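Local coordinates for protein prolyl-tRNA synthetase (Naegleria fowleri, PDB 6UYH) that probably catalyses the ATP-dependent attachment of proline to its cognate tRNA, as a class II aminoacyl-tRNA synthetase, and binds the inhibitor halofuginone together with AMPPNP, at residues D15-K18 with Q19-F22; H441-K444 with A445-E448; Q460-S463 with D464-G468; C477-L480 with D481-S484. All coordinates share one frame; numbering follows the deposited sequence.

Contact 1 of 4, residues D15-K18 with Q19-F22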
loop_
_atom_site.group_PDB
_atom_site.type_symbol
_atom_site.label_atom_id
_atom_site.label_comp_id
_atom_site.label_asym_id
_atom_site.label_seq_id
_atom_site.Cartn_x
_atom_site.Cartn_y
_atom_site.Cartn_z
ATOM N N ASP A 15 -13.062 -11.364 -29.193
ATOM C CA ASP A 15 -13.155 -12.013 -30.494
ATOM C C ASP A 15 -12.760 -13.482 -30.457
ATOM O O ASP A 15 -12.759 -14.135 -31.508
ATOM C CB ASP A 15 -12.275 -11.274 -31.511
ATOM C CG ASP A 15 -12.634 -9.808 -31.635
ATOM O OD1 ASP A 15 -13.836 -9.492 -31.748
ATOM O OD2 ASP A 15 -11.710 -8.971 -31.607
ATOM N N VAL A 16 -12.392 -14.006 -29.290
ATOM C CA VAL A 16 -11.999 -15.400 -29.122
ATOM C C VAL A 16 -12.749 -15.947 -27.917
ATOM O O VAL A 16 -12.736 -15.333 -26.846
ATOM C CB VAL A 16 -10.476 -15.543 -28.925
ATOM C CG1 VAL A 16 -10.109 -16.984 -28.611
ATOM C CG2 VAL A 16 -9.737 -15.070 -30.169
ATOM N N LYS A 17 -13.382 -17.105 -28.080
ATOM C CA LYS A 17 -14.200 -17.670 -27.015
ATOM C C LYS A 17 -13.345 -18.329 -25.939
ATOM O O LYS A 17 -12.246 -18.825 -26.198
ATOM C CB LYS A 17 -15.193 -18.686 -27.583
ATOM C CG LYS A 17 -16.267 -18.047 -28.459
ATOM C CD LYS A 17 -17.247 -19.079 -29.012
ATOM C CE LYS A 17 -18.163 -19.632 -27.924
ATOM N NZ LYS A 17 -18.974 -18.563 -27.263
ATOM N N LYS A 18 -13.872 -18.324 -24.711
ATOM C CA LYS A 18 -13.166 -18.924 -23.583
ATOM C C LYS A 18 -12.861 -20.392 -23.853
ATOM O O LYS A 18 -11.795 -20.892 -23.477
ATOM C CB LYS A 18 -14.007 -18.767 -22.318
ATOM C CG LYS A 18 -13.263 -18.975 -21.004
ATOM C CD LYS A 18 -14.196 -18.726 -19.820
ATOM C CE LYS A 18 -13.460 -18.815 -18.506
ATOM N NZ LYS A 18 -14.382 -18.575 -17.335
ATOM N N GLN A 19 -13.776 -21.083 -24.534
ATOM C CA GLN A 19 -13.680 -22.498 -24.880
ATOM C C GLN A 19 -12.801 -22.765 -26.099
ATOM O O GLN A 19 -12.498 -23.929 -26.379
ATOM C CB GLN A 19 -15.087 -23.049 -25.160
ATOM C CG GLN A 19 -15.654 -22.588 -26.515
ATOM C CD GLN A 19 -17.180 -22.593 -26.590
ATOM O OE1 GLN A 19 -17.758 -22.973 -27.608
ATOM N NE2 GLN A 19 -17.832 -22.144 -25.527
ATOM N N GLU A 20 -12.441 -21.734 -26.866
ATOM C CA GLU A 20 -11.659 -21.914 -28.089
ATOM C C GLU A 20 -10.156 -21.846 -27.834
ATOM O O GLU A 20 -9.389 -22.670 -28.344
ATOM C CB GLU A 20 -12.036 -20.845 -29.131
ATOM C CG GLU A 20 -13.291 -21.138 -29.917
ATOM C CD GLU A 20 -13.728 -19.960 -30.782
ATOM O OE1 GLU A 20 -13.161 -18.852 -30.637
ATOM O OE2 GLU A 20 -14.655 -20.142 -31.593
ATOM N N ASN A 21 -9.719 -20.826 -27.106
ATOM C CA ASN A 21 -8.296 -20.604 -26.861
ATOM C C ASN A 21 -8.233 -19.840 -25.544
ATOM O O ASN A 21 -8.436 -18.622 -25.521
ATOM C CB ASN A 21 -7.645 -19.830 -28.002
ATOM C CG ASN A 21 -6.141 -19.668 -27.823
ATOM O OD1 ASN A 21 -5.641 -19.563 -26.707
ATOM N ND2 ASN A 21 -5.415 -19.645 -28.931
ATOM N N PHE A 22 -7.983 -20.568 -24.456
ATOM C CA PHE A 22 -8.134 -19.983 -23.132
ATOM C C PHE A 22 -7.130 -18.867 -22.905
ATOM O O PHE A 22 -7.457 -17.850 -22.279
ATOM C CB PHE A 22 -7.994 -21.077 -22.062
ATOM C CG PHE A 22 -8.368 -20.629 -20.673
ATOM C CD1 PHE A 22 -9.561 -19.961 -20.438
ATOM C CD2 PHE A 22 -7.540 -20.901 -19.594
ATOM C CE1 PHE A 22 -9.904 -19.540 -19.154
ATOM C CE2 PHE A 22 -7.881 -20.495 -18.305
ATOM C CZ PHE A 22 -9.070 -19.815 -18.087
HETATM O O HOH W 1 -14.474 -16.586 -32.123
#

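Contact 2 of 4, residues H441-K444 with A445-E448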
loop_
_atom_site.group_PDB
_atom_site.type_symbol
_atom_site.label_atom_id
_atom_site.label_comp_id
_atom_site.label_asym_id
_atom_site.label_seq_id
_atom_site.Cartn_x
_atom_site.Cartn_y
_atom_site.Cartn_z
ATOM N N HIS A 441 -0.540 -42.525 0.853
ATOM C CA HIS A 441 0.348 -42.620 2.005
ATOM C C HIS A 441 1.505 -41.676 1.740
ATOM O O HIS A 441 2.174 -41.793 0.709
ATOM C CB HIS A 441 0.850 -44.047 2.241
ATOM C CG HIS A 441 1.600 -44.203 3.526
ATOM N ND1 HIS A 441 1.209 -45.080 4.516
ATOM C CD2 HIS A 441 2.710 -43.579 3.993
ATOM C CE1 HIS A 441 2.048 -44.995 5.533
ATOM N NE2 HIS A 441 2.965 -44.087 5.243
ATOM N N GLU A 442 1.743 -40.752 2.668
ATOM C CA GLU A 442 2.697 -39.670 2.435
ATOM C C GLU A 442 4.077 -40.207 2.078
ATOM O O GLU A 442 4.621 -41.084 2.761
ATOM C CB GLU A 442 2.787 -38.778 3.674
ATOM C CG GLU A 442 3.886 -37.719 3.587
ATOM C CD GLU A 442 3.692 -36.758 2.413
ATOM O OE1 GLU A 442 2.555 -36.284 2.206
ATOM O OE2 GLU A 442 4.679 -36.491 1.697
ATOM N N SER A 443 4.643 -39.664 0.998
ATOM C CA SER A 443 5.938 -40.076 0.479
ATOM C C SER A 443 6.366 -39.142 -0.644
ATOM O O SER A 443 5.635 -38.991 -1.627
ATOM C CB SER A 443 5.874 -41.514 -0.032
ATOM O OG SER A 443 6.990 -41.830 -0.839
ATOM N N LYS A 444 7.538 -38.510 -0.516
ATOM C CA LYS A 444 8.053 -37.707 -1.624
ATOM C C LYS A 444 8.252 -38.559 -2.873
ATOM O O LYS A 444 7.960 -38.118 -3.993
ATOM C CB LYS A 444 9.370 -37.034 -1.226
ATOM C CG LYS A 444 9.226 -35.931 -0.192
ATOM C CD LYS A 444 10.587 -35.361 0.193
ATOM C CE LYS A 444 10.447 -34.152 1.108
ATOM N NZ LYS A 444 11.769 -33.631 1.563
ATOM N N ALA A 445 8.751 -39.783 -2.699
ATOM C CA ALA A 445 9.014 -40.651 -3.842
ATOM C C ALA A 445 7.725 -41.061 -4.544
ATOM O O ALA A 445 7.686 -41.146 -5.778
ATOM C CB ALA A 445 9.796 -41.885 -3.394
ATOM N N ALA A 446 6.661 -41.340 -3.780
ATOM C CA ALA A 446 5.386 -41.666 -4.409
ATOM C C ALA A 446 4.870 -40.483 -5.212
ATOM O O ALA A 446 4.395 -40.643 -6.341
ATOM C CB ALA A 446 4.357 -42.084 -3.358
ATOM N N GLU A 447 4.982 -39.278 -4.656
ATOM C CA GLU A 447 4.509 -38.102 -5.376
ATOM C C GLU A 447 5.297 -37.888 -6.665
ATOM O O GLU A 447 4.724 -37.537 -7.705
ATOM C CB GLU A 447 4.598 -36.869 -4.476
ATOM C CG GLU A 447 4.121 -35.598 -5.141
ATOM C CD GLU A 447 3.952 -34.451 -4.162
ATOM O OE1 GLU A 447 3.927 -34.703 -2.931
ATOM O OE2 GLU A 447 3.840 -33.301 -4.637
ATOM N N GLU A 448 6.614 -38.086 -6.614
ATOM C CA GLU A 448 7.428 -37.940 -7.818
ATOM C C GLU A 448 7.067 -38.997 -8.855
ATOM O O GLU A 448 7.002 -38.708 -10.056
ATOM C CB GLU A 448 8.910 -38.015 -7.454
ATOM C CG GLU A 448 9.860 -37.962 -8.649
ATOM C CD GLU A 448 9.763 -36.663 -9.438
ATOM O OE1 GLU A 448 9.397 -35.614 -8.851
ATOM O OE2 GLU A 448 10.057 -36.698 -10.655
HETATM O O HOH W 2 5.327 -35.517 -0.914
#

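Contact 3 of 4, residues Q460-S463 with D464-G468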
loop_
_atom_site.group_PDB
_atom_site.type_symbol
_atom_site.label_atom_id
_atom_site.label_comp_id
_atom_site.label_asym_id
_atom_site.label_seq_id
_atom_site.Cartn_x
_atom_site.Cartn_y
_atom_site.Cartn_z
ATOM N N GLN A 460 -2.485 -32.393 -23.287
ATOM C CA GLN A 460 -2.981 -31.074 -22.911
ATOM C C GLN A 460 -3.158 -30.227 -24.163
ATOM O O GLN A 460 -2.655 -30.557 -25.239
ATOM C CB GLN A 460 -2.051 -30.376 -21.904
ATOM C CG GLN A 460 -0.730 -29.893 -22.496
ATOM C CD GLN A 460 0.164 -29.171 -21.481
ATOM O OE1 GLN A 460 -0.294 -28.707 -20.435
ATOM N NE2 GLN A 460 1.450 -29.081 -21.795
ATOM N N SER A 461 -3.887 -29.126 -24.007
ATOM C CA SER A 461 -4.210 -28.274 -25.142
ATOM C C SER A 461 -2.979 -27.502 -25.614
ATOM O O SER A 461 -2.031 -27.263 -24.861
ATOM C CB SER A 461 -5.312 -27.283 -24.770
ATOM O OG SER A 461 -4.820 -26.312 -23.856
ATOM N N GLN A 462 -3.013 -27.099 -26.882
ATOM C CA GLN A 462 -1.937 -26.269 -27.411
ATOM C C GLN A 462 -1.824 -24.967 -26.629
ATOM O O GLN A 462 -0.714 -24.481 -26.379
ATOM C CB GLN A 462 -2.169 -25.993 -28.894
ATOM C CG GLN A 462 -1.037 -25.214 -29.541
ATOM C CD GLN A 462 0.296 -25.939 -29.431
ATOM O OE1 GLN A 462 0.419 -27.105 -29.820
ATOM N NE2 GLN A 462 1.300 -25.256 -28.880
ATOM N N SER A 463 -2.964 -24.395 -26.226
ATOM C CA SER A 463 -2.953 -23.169 -25.430
ATOM C C SER A 463 -2.237 -23.373 -24.103
ATOM O O SER A 463 -1.448 -22.521 -23.678
ATOM C CB SER A 463 -4.383 -22.684 -25.186
ATOM O OG SER A 463 -4.411 -21.576 -24.292
ATOM N N ASP A 464 -2.511 -24.486 -23.419
ATOM C CA ASP A 464 -1.822 -24.756 -22.163
ATOM C C ASP A 464 -0.331 -24.976 -22.390
ATOM O O ASP A 464 0.499 -24.485 -21.617
ATOM C CB ASP A 464 -2.436 -25.973 -21.468
ATOM C CG ASP A 464 -3.755 -25.654 -20.774
ATOM O OD1 ASP A 464 -4.268 -24.510 -20.912
ATOM O OD2 ASP A 464 -4.271 -26.562 -20.089
ATOM N N ALA A 465 0.029 -25.718 -23.433
ATOM C CA ALA A 465 1.444 -25.925 -23.725
ATOM C C ALA A 465 2.143 -24.597 -24.012
ATOM O O ALA A 465 3.287 -24.391 -23.593
ATOM C CB ALA A 465 1.606 -26.891 -24.895
ATOM N N ASN A 466 1.458 -23.679 -24.704
ATOM C CA ASN A 466 2.020 -22.356 -24.975
ATOM C C ASN A 466 2.173 -21.524 -23.705
ATOM O O ASN A 466 3.087 -20.697 -23.613
ATOM C CB ASN A 466 1.142 -21.599 -25.970
ATOM C CG ASN A 466 1.161 -22.210 -27.355
ATOM O OD1 ASN A 466 1.919 -23.138 -27.628
ATOM N ND2 ASN A 466 0.328 -21.675 -28.247
ATOM N N THR A 467 1.278 -21.702 -22.734
ATOM C CA THR A 467 1.348 -21.024 -21.445
ATOM C C THR A 467 2.425 -21.629 -20.537
ATOM O O THR A 467 2.555 -21.230 -19.373
ATOM C CB THR A 467 -0.044 -21.058 -20.783
ATOM O OG1 THR A 467 -1.012 -20.552 -21.710
ATOM C CG2 THR A 467 -0.123 -20.194 -19.526
ATOM N N GLY A 468 3.222 -22.560 -21.059
ATOM C CA GLY A 468 4.276 -23.184 -20.287
ATOM C C GLY A 468 3.806 -24.215 -19.290
ATOM O O GLY A 468 4.574 -24.592 -18.398
HETATM O O HOH W 3 -6.560 -24.810 -22.585
HETATM O O HOH W 4 -5.227 -28.746 -21.443
HETATM O O HOH W 5 -4.218 -21.952 -21.494
#

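Contact 4 of 4, residues C477-L480 with D481-S484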
loop_
_atom_site.group_PDB
_atom_site.type_symbol
_atom_site.label_atom_id
_atom_site.label_comp_id
_atom_site.label_asym_id
_atom_site.label_seq_id
_atom_site.Cartn_x
_atom_site.Cartn_y
_atom_site.Cartn_z
ATOM N N CYS A 477 -3.589 -30.890 -2.343
ATOM C CA CYS A 477 -3.617 -30.860 -0.889
ATOM C C CYS A 477 -4.159 -32.191 -0.404
ATOM O O CYS A 477 -4.759 -32.953 -1.163
ATOM C CB CYS A 477 -4.486 -29.722 -0.362
ATOM S SG CYS A 477 -6.235 -29.960 -0.708
ATOM N N VAL A 478 -3.949 -32.456 0.880
ATOM C CA VAL A 478 -4.700 -33.480 1.597
ATOM C C VAL A 478 -5.868 -32.775 2.286
ATOM O O VAL A 478 -5.640 -32.018 3.255
ATOM C CB VAL A 478 -3.814 -34.224 2.604
ATOM C CG1 VAL A 478 -4.615 -35.308 3.314
ATOM C CG2 VAL A 478 -2.593 -34.817 1.896
ATOM N N PRO A 479 -7.099 -32.937 1.806
ATOM C CA PRO A 479 -8.218 -32.154 2.356
ATOM C C PRO A 479 -8.336 -32.307 3.868
ATOM O O PRO A 479 -8.223 -33.415 4.401
ATOM C CB PRO A 479 -9.436 -32.738 1.633
ATOM C CG PRO A 479 -8.892 -33.217 0.320
ATOM C CD PRO A 479 -7.510 -33.757 0.649
ATOM N N LEU A 480 -8.546 -31.171 4.562
ATOM C CA LEU A 480 -8.744 -31.208 6.010
ATOM C C LEU A 480 -9.949 -32.056 6.392
ATOM O O LEU A 480 -9.899 -32.824 7.366
ATOM C CB LEU A 480 -8.930 -29.791 6.569
ATOM C CG LEU A 480 -7.828 -28.771 6.335
ATOM C CD1 LEU A 480 -8.170 -27.499 7.086
ATOM C CD2 LEU A 480 -6.494 -29.331 6.793
ATOM N N ASP A 481 -11.052 -31.906 5.665
ATOM C CA ASP A 481 -12.292 -32.616 5.967
ATOM C C ASP A 481 -12.347 -33.865 5.094
ATOM O O ASP A 481 -12.605 -33.780 3.892
ATOM C CB ASP A 481 -13.490 -31.703 5.718
ATOM C CG ASP A 481 -14.809 -32.326 6.141
ATOM O OD1 ASP A 481 -14.842 -33.519 6.524
ATOM O OD2 ASP A 481 -15.825 -31.607 6.082
ATOM N N GLN A 482 -12.086 -35.029 5.695
ATOM C CA GLN A 482 -12.141 -36.302 4.984
ATOM C C GLN A 482 -13.441 -37.061 5.238
ATOM O O GLN A 482 -13.564 -38.220 4.817
ATOM C CB GLN A 482 -10.938 -37.181 5.379
ATOM C CG GLN A 482 -9.589 -36.492 5.158
ATOM C CD GLN A 482 -8.771 -37.107 4.031
ATOM O OE1 GLN A 482 -8.808 -38.318 3.811
ATOM N NE2 GLN A 482 -8.028 -36.267 3.309
ATOM N N SER A 483 -14.427 -36.424 5.880
ATOM C CA SER A 483 -15.567 -37.163 6.419
ATOM C C SER A 483 -16.483 -37.708 5.330
ATOM O O SER A 483 -17.180 -38.699 5.562
ATOM C CB SER A 483 -16.369 -36.277 7.374
ATOM O OG SER A 483 -16.941 -35.185 6.680
ATOM N N SER A 484 -16.512 -37.089 4.155
ATOM C CA SER A 484 -17.405 -37.543 3.092
ATOM C C SER A 484 -16.748 -38.535 2.141
ATOM O O SER A 484 -17.412 -39.013 1.215
ATOM C CB SER A 484 -17.921 -36.351 2.283
ATOM O OG SER A 484 -16.920 -35.892 1.383
HETATM O O HOH W 6 -11.734 -35.515 8.405
#

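Contact 1 of 4, residues D15-K18 with Q19-F22
K17 and E20 grip each other twice, once through a side chain and once through the backbone. The K17 N-H points almost straight at the carboxylate of E20, with K17 N 3.1 Å from E20 OE1 and an N-H...O angle of 173°, although it meets that oxygen from above the carboxylate plane and not within it. In return E20 N donates to K17 O at 3.0 Å. N21 N adds a weak bond to the same carbonyl oxygen, so K17 O gathers two N-H groups as the chain turns. A water links D15 O to E20 OE1 and gives the carboxylate oxygen a second donor.

Around these bonds the lysine chains pack against a carboxylate and a ring. The E20 carboxylate lies across the base of the K17 chain, with E20 OE1 3.7 Å from K17 CB. Farther out the K17 chain bends, and the turn at chi4 (59°) sends its ammonium group off to a salt bridge with D286. K18 runs fully extended alongside F22, its CE meeting the ring edge near the ring plane, 3.7 Å from F22 CE1. V16 CG1 touches N21 CB at 3.8 Å.

The turn leads directly into helix 22-32. N21 is the N-cap, its OD1 accepting from E24 N and bonded to S23 OG, while V16 leans on E24 and Q28 of that helix. K18 NZ reaches the carbonyls of M281 and G284 at the end of helix 274-283, and F22 packs against the loop residues T229 and N230.

Contact 2 of 4, residues H441-K444 with A445-E448
S443 folds its hydroxyl over the first turn of the helix, where S443 OG accepts from A446 N at 3.0 Å and 164°. The oxygen stands anti to the backbone N of its own residue (chi1 165°), which lays it beside the carbonyl carbon and within range of that N-H. The same side chain packs against a methyl group, with S443 CB 3.7 Å from A446 CB. S443 O then takes E447 N at 3.1 Å, so one buried serine receives two of the early amides, and E498 bonds to its hydroxyl as well.

The outer face is looser in its side chains. K444 stretches out fully extended from an exposed position, and its tie to the next turn is a backbone bond, K444 O accepting from E448 N at 2.9 Å. A445 and E448 are likewise exposed. A water donates to E442 OE2 and, at 2.6 Å, to E447 OE1, joining two carboxylates that would otherwise probably repel. E442 OE2 also accepts from E210 N, and the buried E447 has further partners in T209, S475 and N211.

This is a serine N-cap; it opens helix 444-457, a few residues after strand 435-440, in the C-terminal prolyl-tRNA synthetase region.

Contact 3 of 4, residues Q460-S463 with D464-G468
Two torsions of Q462, chi1 -176° and chi2 59°, bend its chain along the helix toward N466, one turn on. Q462 NE2 donates to N466 OD1 in a bent bond of 139°, its 2.5 Å length doubtfully short; the acceptor lies in the Q462 amide plane, but the N-H comes from above the N466 carbonyl plane. At the helix start the S461 hydroxyl sits between its own N and carbonyl carbon, placed to accept from D464 N at 3.0 Å as the N-cap. The other end is gripped at S463 O, which takes T467 N at 3.0 Å and T467 OG1 at 2.8 Å from opposite faces of its plane. G468, with positive phi, then closes the helix as the C-prime residue of a Schellman motif.

Q460 crosses D464, its amide nearly perpendicular to the carboxylate, with Q460 OE1 3.6 Å from D464 CB, while Q460 NE2 donates to L469 O.

Three waters donate to the D464 carboxylate, two at OD1 and one at OD2, and N230 and R232 add an amide and a salt bridge. So many donors around one buried carboxylate would probably favour its ionised form and hold its rotation.

Contact 4 of 4, residues C477-L480 with D481-S484
An Asx turn follows the end of strand 474-479, and the glutamine inside it reaches back to the last strand residue. Q482 NE2 donates to P479 O at 3.1 Å and 166°, a bond that lies in the carbonyl plane on a lone pair, with the acceptor also in the plane of the Q482 amide. A bend at chi2 (-111°) swings the amide back to the strand end; the Q482 side chain crosses that of P479 at about a right angle, with Q482 NE2 3.7 Å from P479 CD. The same nitrogen packs at 3.5 Å against V478 CG1, and it also donates to W506 O, its stronger partner, which ties the turn to strand 505-512.

L480 faces the other way, onto F185 and L188 of helix 177-198, and its backbone bonds with K205 continue the pairing with strand 204-207. A water accepts from Q482 N at 2.8 Å and gives L480 O a weak bond.

The Asx turn itself is closed by one oxygen. D481 OD1 takes S483 N at 3.0 Å on its anti side, somewhat out of the carboxylate plane, and S483 OG at 2.7 Å on its syn lone pair.

In the fold
All four contacts are local turns or caps. Contacts 1, 3 and 4 lie at the surface, whereas contact 2 is partly buried. Contacts 1, 2 and 3 each start a helix with a capping side chain, an asparagine in the first and serines in the other two; contact 4 instead ends a strand. Contacts 1 and 3 touch, N21 OD1 meeting S463 OG in a weak bond, where the N-terminal segment meets the C-terminal region. Contacts 2, 3 and 4 share that region, yet only contacts 2 and 4 come close, their nearest atoms about 5 Å apart. Carboxylates take part in all four: bridged by water in contacts 1 to 3, closing an Asx turn in contact 4.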